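Local coordinates for protein lombricine kinase (Urechis caupo, PDB 3JPZ) that probably catalyses reversible transfer of a phosphoryl group between ATP and lombricine, as a member of the phosphagen kinase (ATP:guanido phosphotransferase) family, at residues Q31-K36 against F72-D77; G60-D65 against Y129-T134; P12-H17 against K46-S51. All blocks are in the same frame, centred on the assembly; numbering follows the deposited sequence.

Overall arrangement
Followed from the N terminus, residues 12-17 come first, and helix 44-53 packs back on them to close contact 3; residues 31-36, passed in between, are met by residues 72-77 in contact 1, so the two cross. Contact 2 opens at residues 60-65, inside the span of contact 1, and closes only at residues 129-134; it crosses contact 1 and follows contact 3 in series. Contacts 1 and 3 lie within the small helical N-terminal region, whereas contact 2 ties this region to the loop leaving strand 113-122 of the large antiparallel sheet. Helix 44-53, which supplies one side of contact 3, also touches contact 1 through Leu75 and contact 2 through Ile62 and Pro131.

Contact 1. Residues Q31-K36 against F72-D77; sequences QRLFGK and FKELFD
Arg32 and Glu74 clasp each other side-on across this contact, with NE and one terminal nitrogen of the guanidinium each taking a different carboxylate oxygen. The shorter arm runs from Arg32 NE to Glu74 OE2 at 2.9 Å; it is nearly straight (166° at the hydrogen), lies close to the guanidinium plane and uses the syn lone pair of OE2. The second, from Arg32 NH2 to Glu74 OE1, is longer at 3.2 Å and more bent; the guanidinium and carboxylate planes are 38° apart. Two bonds on one carboxylate fix its rotation. Glu74 is brought there by a CG tucked between its backbone N and carbonyl carbon (chi1 89°), after which the chain runs extended towards the arginine.

Beneath the ion pair lies an apolar layer. Leu33 places CD1 on Leu75 CB at 3.9 Å, while its CB meets the edge atom CD1 of the Phe72 ring at 4.1 Å. The Leu33 carbonyl oxygen also comes to that ring edge, 3.9 Å from Phe72 CE1, and Lys36 adds its CB to the same CE1 at an equal distance. A type II turn from Leu33 to Lys36, closed by the bond from Lys36 N to Leu33 O, brings these groups together; the lysine chain, bent at chi3, turns away from the ring and its NZ bonds the carbonyl of Val71.

Phe72 stands at the N-cap position of the following helix, and its carbonyl oxygen accepts from both Leu75 N and Phe76 N. The contact thus sets the end of helix 27-33 against the start of helix 73-83. Helix 44-53 completes the packing: Val44 lies against Leu33 and Phe72, Ile48 against Leu75, and Val47 against Phe76.

Contact 2. Residues G60-D65 against Y129-T134; sequences GLIAGD and YPPSCT
This is a junction between the two parts of the phosphagen kinase fold: residues 60-65, on the chain between helices 44-53 and 68-71 of the N-terminal region, lie on the loop that joins strand 113-122 to helix 135-149. That strand carries the ADP-binding residues Ser115, Arg117 and Arg119, although the contact itself is packing rather than site. Tyr129 reaches across with its ring obliquely placed against the chain from Ala63 to Asp65. Its CE2 comes 3.7 Å from Ala63 CB, and the same CE2 lies 3.5 Å from the carbonyl carbon of Asp65. Beside it, Pro131 pushes CG against Ile62 CD1 at 3.4 Å, tighter than usual van der Waals contact. Ile62 gets there with CG1 anti to its nitrogen (chi1 -173°) and an extended terminal methyl. Ser132 adds OG at 3.1 Å from Gly64 CA, a close approach at a residue without a side chain. The bend at Pro130-Pro131 is held by the bond from Ser132 N to Tyr129 O.

Around it, Asp65 is gripped by His40, Thr38 and Ser68, and Arg196 holds the Pro130 carbonyl. The carbonyl oxygen of Ala63 is buried between Tyr129 CD2 and Pro131 CG and has no polar partner in the model; burying it so probably costs desolvation energy, which the surrounding packing has to repay.

Contact 3. Residues P12-H17 against K46-S51; sequences PDYANH and KVIQPS
Tyr14 points its hydroxyl at helix 44-53 and meets Ser51 with the edge of its ring, where the loop between helices 7-10 and 20-24 packs on helix 44-53 in the helical N-terminal region of the phosphagen kinase fold. The backbone oxygen of Ser51 lies in the plane of that ring, 3.6 Å from Tyr14 CE2. Tyr14 OH stands 2.7 Å from Ser51 OG, a hydrogen bond in the conformer given here; since the serine has two deposited conformers, this bond remains doubtful. Ile48 and Pro12 complete the patch. Ile48 crosses both Tyr14 and Pro12 at about a right angle, and its CD1 lies 3.7 Å from Tyr14 OH and 3.8 Å from Pro12 CG, so that the methyl faces the hydroxyl and the proline ring together. The isoleucine turns CG1 between its own nitrogen and carbonyl carbon (chi1 69°), which sends CD1 to the loop.

The loop is held in shape from within. Asp13 OD1 accepts from Ala15 N in an Asx turn, approached from above the carboxylate plane, and a type II turn runs from Tyr14 to His17. Further support comes from Val21 of helix 20-24, which touches Tyr14, Ile48 and Ser51, while Arg135 of the second subunit packs on Pro12 and Ile48.

His17 brings its imidazole to the helix edge-on. Its NE2 is hydrogen-bonded to the carbonyl of Val52, and its ND1 donates to Ala15 O at 3.0 Å, nearly in the ring plane; since both nitrogens face carbonyl oxygens, which only accept, the ring may carry both protons. Next to NE2, the ring edge at His17 CD2 faces Ser51 O at 3.1 Å.

Contact 1. Residues Q31-K36 against F72-D77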
ATOM      1  N   GLN A  31     -18.592  12.531 -12.197  1.00 18.37           N
ATOM      2  CA  GLN A  31     -19.339  13.575 -11.515  1.00 17.41           C
ATOM      3  C   GLN A  31     -20.627  13.003 -10.930  1.00 20.79           C
ATOM      4  O   GLN A  31     -21.013  13.329  -9.810  1.00 22.62           O
ATOM      5  CB  GLN A  31     -19.649  14.705 -12.498  1.00 29.53           C
ATOM      6  CG  GLN A  31     -20.070  16.020 -11.862  1.00 34.79           C
ATOM      7  CD  GLN A  31     -20.212  17.129 -12.889  1.00 50.62           C
ATOM      8  OE1 GLN A  31     -20.724  16.911 -13.987  1.00 48.45           O
ATOM      9  NE2 GLN A  31     -19.757  18.326 -12.539  1.00 56.67           N
ATOM     10  N   ARG A  32     -21.283  12.141 -11.695  1.00 22.18           N
ATOM     11  CA  ARG A  32     -22.511  11.501 -11.247  1.00 23.96           C
ATOM     12  C   ARG A  32     -22.272  10.671 -10.001  1.00 32.72           C
ATOM     13  O   ARG A  32     -23.091  10.660  -9.083  1.00 24.09           O
ATOM     14  CB  ARG A  32     -23.058  10.589 -12.337  1.00 23.38           C
ATOM     15  CG  ARG A  32     -23.767  11.307 -13.461  1.00 24.59           C
ATOM     16  CD  ARG A  32     -24.578  10.333 -14.305  1.00 23.25           C
ATOM     17  NE  ARG A  32     -23.725   9.532 -15.176  1.00 21.90           N
ATOM     18  CZ  ARG A  32     -23.235   9.946 -16.339  1.00 30.23           C
ATOM     19  NH1 ARG A  32     -23.514  11.160 -16.785  1.00 31.53           N
ATOM     20  NH2 ARG A  32     -22.468   9.142 -17.061  1.00 35.22           N
ATOM     21  N   LEU A  33     -21.140   9.974  -9.984  1.00 26.65           N
ATOM     22  CA  LEU A  33     -20.837   9.007  -8.939  1.00 27.81           C
ATOM     23  C   LEU A  33     -20.142   9.658  -7.758  1.00 24.31           C
ATOM     24  O   LEU A  33     -20.131   9.113  -6.654  1.00 27.04           O
ATOM     25  CB  LEU A  33     -19.967   7.887  -9.520  1.00 14.57           C
ATOM     26  CG  LEU A  33     -20.652   7.238 -10.717  1.00 14.52           C
ATOM     27  CD1 LEU A  33     -19.721   6.287 -11.465  1.00 27.46           C
ATOM     28  CD2 LEU A  33     -21.892   6.516 -10.240  1.00 20.00           C
ATOM     29  N   PHE A  34     -19.572  10.832  -7.994  1.00 23.57           N
ATOM     30  CA  PHE A  34     -18.880  11.573  -6.945  1.00 26.17           C
ATOM     31  C   PHE A  34     -19.910  12.058  -5.931  1.00 16.65           C
ATOM     32  O   PHE A  34     -20.919  12.645  -6.300  1.00 27.15           O
ATOM     33  CB  PHE A  34     -18.125  12.757  -7.551  1.00 30.34           C
ATOM     34  CG  PHE A  34     -17.080  13.337  -6.647  1.00 30.19           C
ATOM     35  CD1 PHE A  34     -15.798  12.826  -6.638  1.00 23.36           C
ATOM     36  CD2 PHE A  34     -17.376  14.397  -5.809  1.00 38.73           C
ATOM     37  CE1 PHE A  34     -14.836  13.353  -5.808  1.00 27.90           C
ATOM     38  CE2 PHE A  34     -16.412  14.931  -4.983  1.00 27.16           C
ATOM     39  CZ  PHE A  34     -15.145  14.406  -4.981  1.00 27.61           C
ATOM     40  N   GLY A  35     -19.669  11.788  -4.655  1.00 24.95           N
ATOM     41  CA  GLY A  35     -20.614  12.178  -3.622  1.00 40.80           C
ATOM     42  C   GLY A  35     -21.577  11.061  -3.262  1.00 39.71           C
ATOM     43  O   GLY A  35     -22.320  11.160  -2.285  1.00 37.54           O
ATOM     44  N   LYS A  36     -21.572   9.997  -4.058  1.00 40.43           N
ATOM     45  CA  LYS A  36     -22.342   8.808  -3.723  1.00 29.71           C
ATOM     46  C   LYS A  36     -21.564   7.949  -2.734  1.00 31.54           C
ATOM     47  O   LYS A  36     -20.330   7.948  -2.712  1.00 21.69           O
ATOM     48  CB  LYS A  36     -22.673   7.988  -4.969  1.00 25.22           C
ATOM     49  CG  LYS A  36     -23.320   8.776  -6.087  1.00 21.11           C
ATOM     50  CD  LYS A  36     -24.005   7.856  -7.084  1.00 28.43           C
ATOM     51  CE  LYS A  36     -25.297   7.292  -6.507  1.00 34.46           C
ATOM     52  NZ  LYS A  36     -25.862   6.196  -7.336  1.00 39.32           N
ATOM     53  N   PHE A  72     -22.480   2.222  -7.651  1.00 15.70           N
ATOM     54  CA  PHE A  72     -21.644   2.603  -8.785  1.00 21.07           C
ATOM     55  C   PHE A  72     -21.906   1.655  -9.937  1.00 24.07           C
ATOM     56  O   PHE A  72     -21.003   1.289 -10.686  1.00 23.11           O
ATOM     57  CB  PHE A  72     -20.186   2.591  -8.357  1.00 21.39           C
ATOM     58  CG  PHE A  72     -19.957   3.314  -7.069  1.00 17.29           C
ATOM     59  CD1 PHE A  72     -20.095   4.690  -7.008  1.00 13.42           C
ATOM     60  CD2 PHE A  72     -19.668   2.621  -5.907  1.00 22.03           C
ATOM     61  CE1 PHE A  72     -19.914   5.360  -5.821  1.00 16.39           C
ATOM     62  CE2 PHE A  72     -19.481   3.290  -4.717  1.00 26.26           C
ATOM     63  CZ  PHE A  72     -19.606   4.657  -4.673  1.00 25.58           C
ATOM     64  N   LYS A  73     -23.174   1.274 -10.067  1.00 24.25           N
ATOM     65  CA  LYS A  73     -23.617   0.320 -11.074  1.00 13.90           C
ATOM     66  C   LYS A  73     -23.121   0.648 -12.474  1.00 22.02           C
ATOM     67  O   LYS A  73     -22.676  -0.236 -13.199  1.00 19.38           O
ATOM     68  CB  LYS A  73     -25.142   0.240 -11.084  1.00 29.11           C
ATOM     69  CG  LYS A  73     -25.697  -0.834 -12.000  1.00 37.12           C
ATOM     70  CD  LYS A  73     -27.175  -1.059 -11.750  1.00 34.79           C
ATOM     71  CE  LYS A  73     -27.572  -2.496 -12.043  1.00 39.61           C
ATOM     72  NZ  LYS A  73     -26.981  -2.982 -13.316  1.00 17.32           N
ATOM     73  N   GLU A  74     -23.197   1.913 -12.860  1.00 22.15           N
ATOM     74  CA  GLU A  74     -22.902   2.278 -14.238  1.00 25.29           C
ATOM     75  C   GLU A  74     -21.415   2.145 -14.544  1.00 22.24           C
ATOM     76  O   GLU A  74     -21.026   1.983 -15.702  1.00 22.16           O
ATOM     77  CB  GLU A  74     -23.379   3.697 -14.534  1.00 28.32           C
ATOM     78  CG  GLU A  74     -22.368   4.786 -14.243  1.00 29.54           C
ATOM     79  CD  GLU A  74     -22.837   6.130 -14.747  1.00 28.51           C
ATOM     80  OE1 GLU A  74     -23.093   6.254 -15.963  1.00 31.17           O
ATOM     81  OE2 GLU A  74     -22.965   7.055 -13.921  1.00 24.69           O
ATOM     82  N   LEU A  75     -20.590   2.206 -13.504  1.00 26.41           N
ATOM     83  CA  LEU A  75     -19.155   2.043 -13.672  1.00 14.09           C
ATOM     84  C   LEU A  75     -18.780   0.569 -13.698  1.00 17.82           C
ATOM     85  O   LEU A  75     -17.999   0.123 -14.545  1.00 20.16           O
ATOM     86  CB  LEU A  75     -18.391   2.772 -12.560  1.00 12.42           C
ATOM     87  CG  LEU A  75     -16.867   2.666 -12.625  1.00 21.91           C
ATOM     88  CD1 LEU A  75     -16.336   2.946 -14.032  1.00 16.88           C
ATOM     89  CD2 LEU A  75     -16.239   3.606 -11.612  1.00 25.90           C
ATOM     90  N   PHE A  76     -19.326  -0.194 -12.761  1.00 19.38           N
ATOM     91  CA  PHE A  76     -19.083  -1.620 -12.754  1.00 22.30           C
ATOM     92  C   PHE A  76     -19.639  -2.249 -14.011  1.00 12.67           C
ATOM     93  O   PHE A  76     -19.008  -3.110 -14.600  1.00 17.79           O
ATOM     94  CB  PHE A  76     -19.679  -2.273 -11.511  1.00 15.07           C
ATOM     95  CG  PHE A  76     -18.854  -2.062 -10.288  1.00 12.64           C
ATOM     96  CD1 PHE A  76     -17.934  -3.015  -9.884  1.00 11.07           C
ATOM     97  CD2 PHE A  76     -18.958  -0.892  -9.567  1.00 13.80           C
ATOM     98  CE1 PHE A  76     -17.171  -2.815  -8.773  1.00 16.02           C
ATOM     99  CE2 PHE A  76     -18.182  -0.685  -8.456  1.00 18.63           C
ATOM    100  CZ  PHE A  76     -17.290  -1.641  -8.058  1.00 14.01           C
ATOM    101  N   ASP A  77     -20.804  -1.799 -14.450  1.00 16.85           N
ATOM    102  CA  ASP A  77     -21.436  -2.433 -15.598  1.00 20.47           C
ATOM    103  C   ASP A  77     -20.593  -2.230 -16.855  1.00 17.76           C
ATOM    104  O   ASP A  77     -20.440  -3.139 -17.662  1.00 12.87           O
ATOM    105  CB  ASP A  77     -22.856  -1.921 -15.790  1.00 24.87           C
ATOM    106  CG  ASP A  77     -23.850  -2.621 -14.885  1.00 26.78           C
ATOM    107  OD1 ASP A  77     -23.415  -3.322 -13.949  1.00 23.22           O
ATOM    108  OD2 ASP A  77     -25.067  -2.479 -15.120  1.00 23.03           O
TER

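Contact 2. Residues G60-D65 against Y129-T134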
ATOM      1  N   GLY A  60      -8.638  -2.144 -12.724  1.00 19.89           N
ATOM      2  CA  GLY A  60      -8.510  -0.985 -11.862  1.00 15.41           C
ATOM      3  C   GLY A  60      -9.742  -0.696 -11.027  1.00 20.09           C
ATOM      4  O   GLY A  60      -9.781   0.286 -10.283  1.00 14.31           O
ATOM      5  N   LEU A  61     -10.757  -1.538 -11.163  1.00  9.39           N
ATOM      6  CA  LEU A  61     -12.008  -1.349 -10.437  1.00  9.83           C
ATOM      7  C   LEU A  61     -12.177  -2.440  -9.395  1.00  9.93           C
ATOM      8  O   LEU A  61     -11.976  -3.611  -9.677  1.00 10.65           O
ATOM      9  CB  LEU A  61     -13.193  -1.371 -11.400  1.00 20.08           C
ATOM     10  CG  LEU A  61     -14.565  -1.171 -10.759  1.00 29.97           C
ATOM     11  CD1 LEU A  61     -14.651   0.220 -10.151  1.00 44.90           C
ATOM     12  CD2 LEU A  61     -15.679  -1.389 -11.773  1.00 24.82           C
ATOM     13  N   ILE A  62     -12.568  -2.059  -8.186  1.00 14.13           N
ATOM     14  CA  ILE A  62     -12.769  -3.040  -7.133  1.00 18.54           C
ATOM     15  C   ILE A  62     -13.884  -2.604  -6.185  1.00  9.35           C
ATOM     16  O   ILE A  62     -14.007  -1.435  -5.844  1.00 12.35           O
ATOM     17  CB  ILE A  62     -11.466  -3.288  -6.357  1.00 21.84           C
ATOM     18  CG1 ILE A  62     -11.651  -4.443  -5.372  1.00 27.05           C
ATOM     19  CG2 ILE A  62     -11.026  -2.013  -5.653  1.00 25.49           C
ATOM     20  CD1 ILE A  62     -10.356  -5.074  -4.909  1.00 22.06           C
ATOM     21  N   ALA A  63     -14.723  -3.553  -5.794  1.00 14.32           N
ATOM     22  CA  ALA A  63     -15.824  -3.257  -4.894  1.00 15.60           C
ATOM     23  C   ALA A  63     -15.314  -3.185  -3.476  1.00 13.66           C
ATOM     24  O   ALA A  63     -14.558  -4.048  -3.030  1.00 18.94           O
ATOM     25  CB  ALA A  63     -16.916  -4.322  -5.019  1.00 13.41           C
ATOM     26  N   GLY A  64     -15.711  -2.139  -2.768  1.00 13.00           N
ATOM     27  CA  GLY A  64     -15.474  -2.082  -1.343  1.00 19.53           C
ATOM     28  C   GLY A  64     -16.475  -2.964  -0.620  1.00 14.05           C
ATOM     29  O   GLY A  64     -16.229  -3.429   0.493  1.00 27.81           O
ATOM     30  N   ASP A  65     -17.614  -3.191  -1.259  1.00 15.83           N
ATOM     31  CA  ASP A  65     -18.679  -3.987  -0.666  1.00 32.02           C
ATOM     32  C   ASP A  65     -19.701  -4.410  -1.719  1.00 33.27           C
ATOM     33  O   ASP A  65     -19.613  -4.014  -2.879  1.00 20.93           O
ATOM     34  CB  ASP A  65     -19.353  -3.225   0.483  1.00 23.45           C
ATOM     35  CG  ASP A  65     -20.142  -1.994   0.021  1.00 32.04           C
ATOM     36  OD1 ASP A  65     -20.150  -1.671  -1.185  1.00 13.90           O
ATOM     37  OD2 ASP A  65     -20.770  -1.340   0.885  1.00 23.87           O
ATOM     38  N   TYR A 129     -15.941  -6.305   1.599  1.00 13.42           N
ATOM     39  CA  TYR A 129     -14.756  -6.924   1.038  1.00 21.65           C
ATOM     40  C   TYR A 129     -13.473  -6.360   1.650  1.00 28.22           C
ATOM     41  O   TYR A 129     -13.477  -5.287   2.247  1.00 24.58           O
ATOM     42  CB  TYR A 129     -14.731  -6.680  -0.464  1.00 16.43           C
ATOM     43  CG  TYR A 129     -15.874  -7.311  -1.217  1.00 15.50           C
ATOM     44  CD1 TYR A 129     -16.143  -8.674  -1.109  1.00 21.01           C
ATOM     45  CD2 TYR A 129     -16.661  -6.556  -2.069  1.00 23.02           C
ATOM     46  CE1 TYR A 129     -17.180  -9.251  -1.815  1.00 18.68           C
ATOM     47  CE2 TYR A 129     -17.697  -7.123  -2.770  1.00 20.78           C
ATOM     48  CZ  TYR A 129     -17.951  -8.473  -2.640  1.00 17.80           C
ATOM     49  OH  TYR A 129     -18.982  -9.030  -3.355  1.00 23.26           O
ATOM     50  N   PRO A 130     -12.358  -7.077   1.473  1.00 25.69           N
ATOM     51  CA  PRO A 130     -11.025  -6.694   1.956  1.00 20.05           C
ATOM     52  C   PRO A 130     -10.612  -5.241   1.694  1.00 21.76           C
ATOM     53  O   PRO A 130      -9.907  -4.672   2.515  1.00 32.20           O
ATOM     54  CB  PRO A 130     -10.105  -7.646   1.195  1.00 13.63           C
ATOM     55  CG  PRO A 130     -10.931  -8.878   1.040  1.00 13.05           C
ATOM     56  CD  PRO A 130     -12.340  -8.396   0.821  1.00 21.46           C
ATOM     57  N   PRO A 131     -11.026  -4.647   0.566  1.00 13.28           N
ATOM     58  CA  PRO A 131     -10.581  -3.266   0.363  1.00 22.89           C
ATOM     59  C   PRO A 131     -11.128  -2.295   1.411  1.00 24.23           C
ATOM     60  O   PRO A 131     -10.434  -1.328   1.734  1.00 14.91           O
ATOM     61  CB  PRO A 131     -11.121  -2.918  -1.036  1.00 11.33           C
ATOM     62  CG  PRO A 131     -11.317  -4.248  -1.708  1.00 11.19           C
ATOM     63  CD  PRO A 131     -11.766  -5.163  -0.594  1.00 11.79           C
ATOM     64  N   SER A 132     -12.323  -2.559   1.939  1.00 19.82           N
ATOM     65  CA  SER A 132     -13.029  -1.592   2.777  1.00 14.01           C
ATOM     66  C   SER A 132     -13.440  -2.119   4.152  1.00 22.51           C
ATOM     67  O   SER A 132     -14.002  -1.378   4.948  1.00 18.71           O
ATOM     68  CB  SER A 132     -14.283  -1.107   2.055  1.00 17.90           C
ATOM     69  OG  SER A 132     -13.952  -0.475   0.833  1.00 34.48           O
ATOM     70  N   CYS A 133     -13.167  -3.386   4.432  1.00 26.44           N
ATOM     71  CA  CYS A 133     -13.608  -3.987   5.683  1.00 23.08           C
ATOM     72  C   CYS A 133     -12.757  -3.527   6.858  1.00 30.73           C
ATOM     73  O   CYS A 133     -11.543  -3.376   6.744  1.00 13.65           O
ATOM     74  CB  CYS A 133     -13.545  -5.510   5.594  1.00 23.23           C
ATOM     75  SG  CYS A 133     -11.854  -6.145   5.435  1.00 22.57           S
ATOM     76  N   THR A 134     -13.401  -3.321   8.000  1.00 14.54           N
ATOM     77  CA  THR A 134     -12.681  -2.982   9.206  1.00 20.99           C
ATOM     78  C   THR A 134     -12.053  -4.259   9.740  1.00 18.23           C
ATOM     79  O   THR A 134     -12.398  -5.348   9.289  1.00 16.28           O
ATOM     80  CB  THR A 134     -13.637  -2.427  10.276  1.00 17.66           C
ATOM     81  OG1 THR A 134     -14.711  -3.354  10.470  1.00 16.70           O
ATOM     82  CG2 THR A 134     -14.202  -1.086   9.850  1.00 15.24           C
TER

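Contact 3. Residues P12-H17 against K46-S51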
ATOM      1  N   PRO A  12      -9.404  11.744 -11.680  1.00 14.80           N
ATOM      2  CA  PRO A  12      -8.091  11.174 -11.979  1.00 22.54           C
ATOM      3  C   PRO A  12      -7.578  11.631 -13.330  1.00 13.22           C
ATOM      4  O   PRO A  12      -8.371  11.936 -14.209  1.00 18.98           O
ATOM      5  CB  PRO A  12      -8.359   9.668 -12.008  1.00 11.90           C
ATOM      6  CG  PRO A  12      -9.552   9.483 -11.127  1.00 11.23           C
ATOM      7  CD  PRO A  12     -10.385  10.715 -11.302  1.00 13.27           C
ATOM      8  N   ASP A  13      -6.261  11.678 -13.471  1.00 17.04           N
ATOM      9  CA  ASP A  13      -5.624  11.915 -14.751  1.00 24.85           C
ATOM     10  C   ASP A  13      -5.270  10.560 -15.330  1.00 13.38           C
ATOM     11  O   ASP A  13      -4.329   9.906 -14.881  1.00 22.78           O
ATOM     12  CB  ASP A  13      -4.362  12.765 -14.576  1.00 23.99           C
ATOM     13  CG  ASP A  13      -3.653  13.025 -15.885  1.00 23.37           C
ATOM     14  OD1 ASP A  13      -4.143  12.541 -16.930  1.00 20.13           O
ATOM     15  OD2 ASP A  13      -2.615  13.719 -15.873  1.00 32.47           O
ATOM     16  N   TYR A  14      -6.036  10.130 -16.320  1.00 14.50           N
ATOM     17  CA  TYR A  14      -5.864   8.801 -16.872  1.00 12.72           C
ATOM     18  C   TYR A  14      -4.910   8.813 -18.062  1.00 12.12           C
ATOM     19  O   TYR A  14      -4.822   7.841 -18.797  1.00 12.54           O
ATOM     20  CB  TYR A  14      -7.217   8.196 -17.253  1.00 12.47           C
ATOM     21  CG  TYR A  14      -7.962   7.654 -16.050  1.00 11.79           C
ATOM     22  CD1 TYR A  14      -9.137   8.238 -15.603  1.00 12.13           C
ATOM     23  CD2 TYR A  14      -7.459   6.572 -15.339  1.00 11.49           C
ATOM     24  CE1 TYR A  14      -9.808   7.737 -14.492  1.00 11.48           C
ATOM     25  CE2 TYR A  14      -8.120   6.071 -14.224  1.00 14.95           C
ATOM     26  CZ  TYR A  14      -9.288   6.656 -13.805  1.00 11.50           C
ATOM     27  OH  TYR A  14      -9.933   6.147 -12.689  1.00 12.92           O
ATOM     28  N   ALA A  15      -4.200   9.918 -18.243  1.00 25.37           N
ATOM     29  CA  ALA A  15      -3.194   9.991 -19.285  1.00 30.96           C
ATOM     30  C   ALA A  15      -2.171   8.904 -19.015  1.00 26.98           C
ATOM     31  O   ALA A  15      -1.689   8.751 -17.888  1.00 14.56           O
ATOM     32  CB  ALA A  15      -2.531  11.366 -19.306  1.00 28.35           C
ATOM     33  N   ASN A  16      -1.878   8.122 -20.047  1.00 23.95           N
ATOM     34  CA  ASN A  16      -0.844   7.098 -19.972  1.00 30.82           C
ATOM     35  C   ASN A  16      -1.265   5.921 -19.091  1.00 25.61           C
ATOM     36  O   ASN A  16      -0.428   5.149 -18.632  1.00 21.00           O
ATOM     37  CB  ASN A  16       0.464   7.711 -19.463  1.00 20.28           C
ATOM     38  CG  ASN A  16       0.972   8.831 -20.359  1.00 41.82           C
ATOM     39  OD1 ASN A  16       1.389   8.596 -21.499  1.00 36.12           O
ATOM     40  ND2 ASN A  16       0.944  10.057 -19.846  1.00 42.13           N
ATOM     41  N   HIS A  17      -2.567   5.798 -18.861  1.00 19.52           N
ATOM     42  CA  HIS A  17      -3.120   4.675 -18.112  1.00 21.62           C
ATOM     43  C   HIS A  17      -3.783   3.687 -19.060  1.00 16.10           C
ATOM     44  O   HIS A  17      -4.669   4.053 -19.830  1.00 25.16           O
ATOM     45  CB  HIS A  17      -4.157   5.156 -17.099  1.00 19.24           C
ATOM     46  CG  HIS A  17      -3.568   5.707 -15.841  1.00 15.19           C
ATOM     47  ND1 HIS A  17      -2.807   6.855 -15.815  1.00 16.52           N
ATOM     48  CD2 HIS A  17      -3.646   5.276 -14.560  1.00 26.29           C
ATOM     49  CE1 HIS A  17      -2.438   7.105 -14.571  1.00 17.20           C
ATOM     50  NE2 HIS A  17      -2.933   6.162 -13.791  1.00 18.56           N
ATOM     51  N   LYS A  46     -12.832   5.164  -3.795  1.00 13.33           N
ATOM     52  CA  LYS A  46     -12.381   3.870  -3.288  1.00 22.36           C
ATOM     53  C   LYS A  46     -12.366   2.782  -4.368  1.00 25.73           C
ATOM     54  O   LYS A  46     -11.392   2.048  -4.506  1.00  9.34           O
ATOM     55  CB  LYS A  46     -13.287   3.404  -2.144  1.00 13.34           C
ATOM     56  CG  LYS A  46     -12.909   2.035  -1.609  1.00 24.55           C
ATOM     57  CD  LYS A  46     -11.580   2.086  -0.895  1.00 11.74           C
ATOM     58  CE  LYS A  46     -11.043   0.711  -0.619  1.00  9.77           C
ATOM     59  NZ  LYS A  46      -9.776   0.779   0.170  1.00 11.39           N
ATOM     60  N   VAL A  47     -13.453   2.648  -5.119  1.00 20.05           N
ATOM     61  CA  VAL A  47     -13.543   1.527  -6.045  1.00 15.84           C
ATOM     62  C   VAL A  47     -12.652   1.731  -7.263  1.00 15.54           C
ATOM     63  O   VAL A  47     -12.293   0.770  -7.937  1.00 17.33           O
ATOM     64  CB  VAL A  47     -14.986   1.246  -6.490  1.00 15.49           C
ATOM     65  CG1 VAL A  47     -15.872   1.042  -5.266  1.00 18.19           C
ATOM     66  CG2 VAL A  47     -15.516   2.372  -7.383  1.00 10.89           C
ATOM     67  N   ILE A  48     -12.269   2.973  -7.537  1.00 13.81           N
ATOM     68  CA  ILE A  48     -11.427   3.235  -8.708  1.00 16.51           C
ATOM     69  C   ILE A  48      -9.972   3.502  -8.357  1.00 12.74           C
ATOM     70  O   ILE A  48      -9.141   3.677  -9.248  1.00 21.26           O
ATOM     71  CB  ILE A  48     -11.949   4.419  -9.541  1.00 10.37           C
ATOM     72  CG1 ILE A  48     -11.782   5.729  -8.771  1.00 10.84           C
ATOM     73  CG2 ILE A  48     -13.400   4.191  -9.934  1.00 19.23           C
ATOM     74  CD1 ILE A  48     -11.881   6.946  -9.630  1.00 11.18           C
ATOM     75  N   GLN A  49      -9.651   3.531  -7.071  1.00 14.90           N
ATOM     76  CA  GLN A  49      -8.282   3.849  -6.650  1.00  9.08           C
ATOM     77  C   GLN A  49      -7.211   3.069  -7.417  1.00 15.48           C
ATOM     78  O   GLN A  49      -6.264   3.662  -7.927  1.00 15.31           O
ATOM     79  CB  GLN A  49      -8.091   3.623  -5.156  1.00 14.64           C
ATOM     80  CG  GLN A  49      -6.716   4.067  -4.669  1.00 17.44           C
ATOM     81  CD  GLN A  49      -6.475   5.549  -4.867  1.00  9.71           C
ATOM     82  OE1 GLN A  49      -7.176   6.376  -4.305  1.00  9.55           O
ATOM     83  NE2 GLN A  49      -5.475   5.891  -5.675  1.00 11.34           N
ATOM     84  N   PRO A  50      -7.343   1.735  -7.488  1.00  9.65           N
ATOM     85  CA  PRO A  50      -6.334   0.926  -8.183  1.00  8.44           C
ATOM     86  C   PRO A  50      -6.096   1.395  -9.617  1.00  9.10           C
ATOM     87  O   PRO A  50      -4.967   1.349 -10.110  1.00  9.38           O
ATOM     88  CB  PRO A  50      -6.949  -0.474  -8.192  1.00 10.72           C
ATOM     89  CG  PRO A  50      -7.890  -0.481  -7.036  1.00 20.79           C
ATOM     90  CD  PRO A  50      -8.430   0.911  -6.936  1.00 10.30           C
ATOM     91  N   SER A  51      -7.171   1.836 -10.261  1.00 18.00           N
ATOM     92  CA  SER A  51      -7.115   2.268 -11.654  0.75 16.17           C
ATOM     93  C   SER A  51      -6.248   3.512 -11.825  1.00 18.87           C
ATOM     94  O   SER A  51      -5.712   3.761 -12.901  1.00 10.94           O
ATOM     95  CB  SER A  51      -8.525   2.543 -12.184  0.75 13.81           C
ATOM     96  OG  SER A  51      -9.031   3.768 -11.688  0.75  9.92           O
TER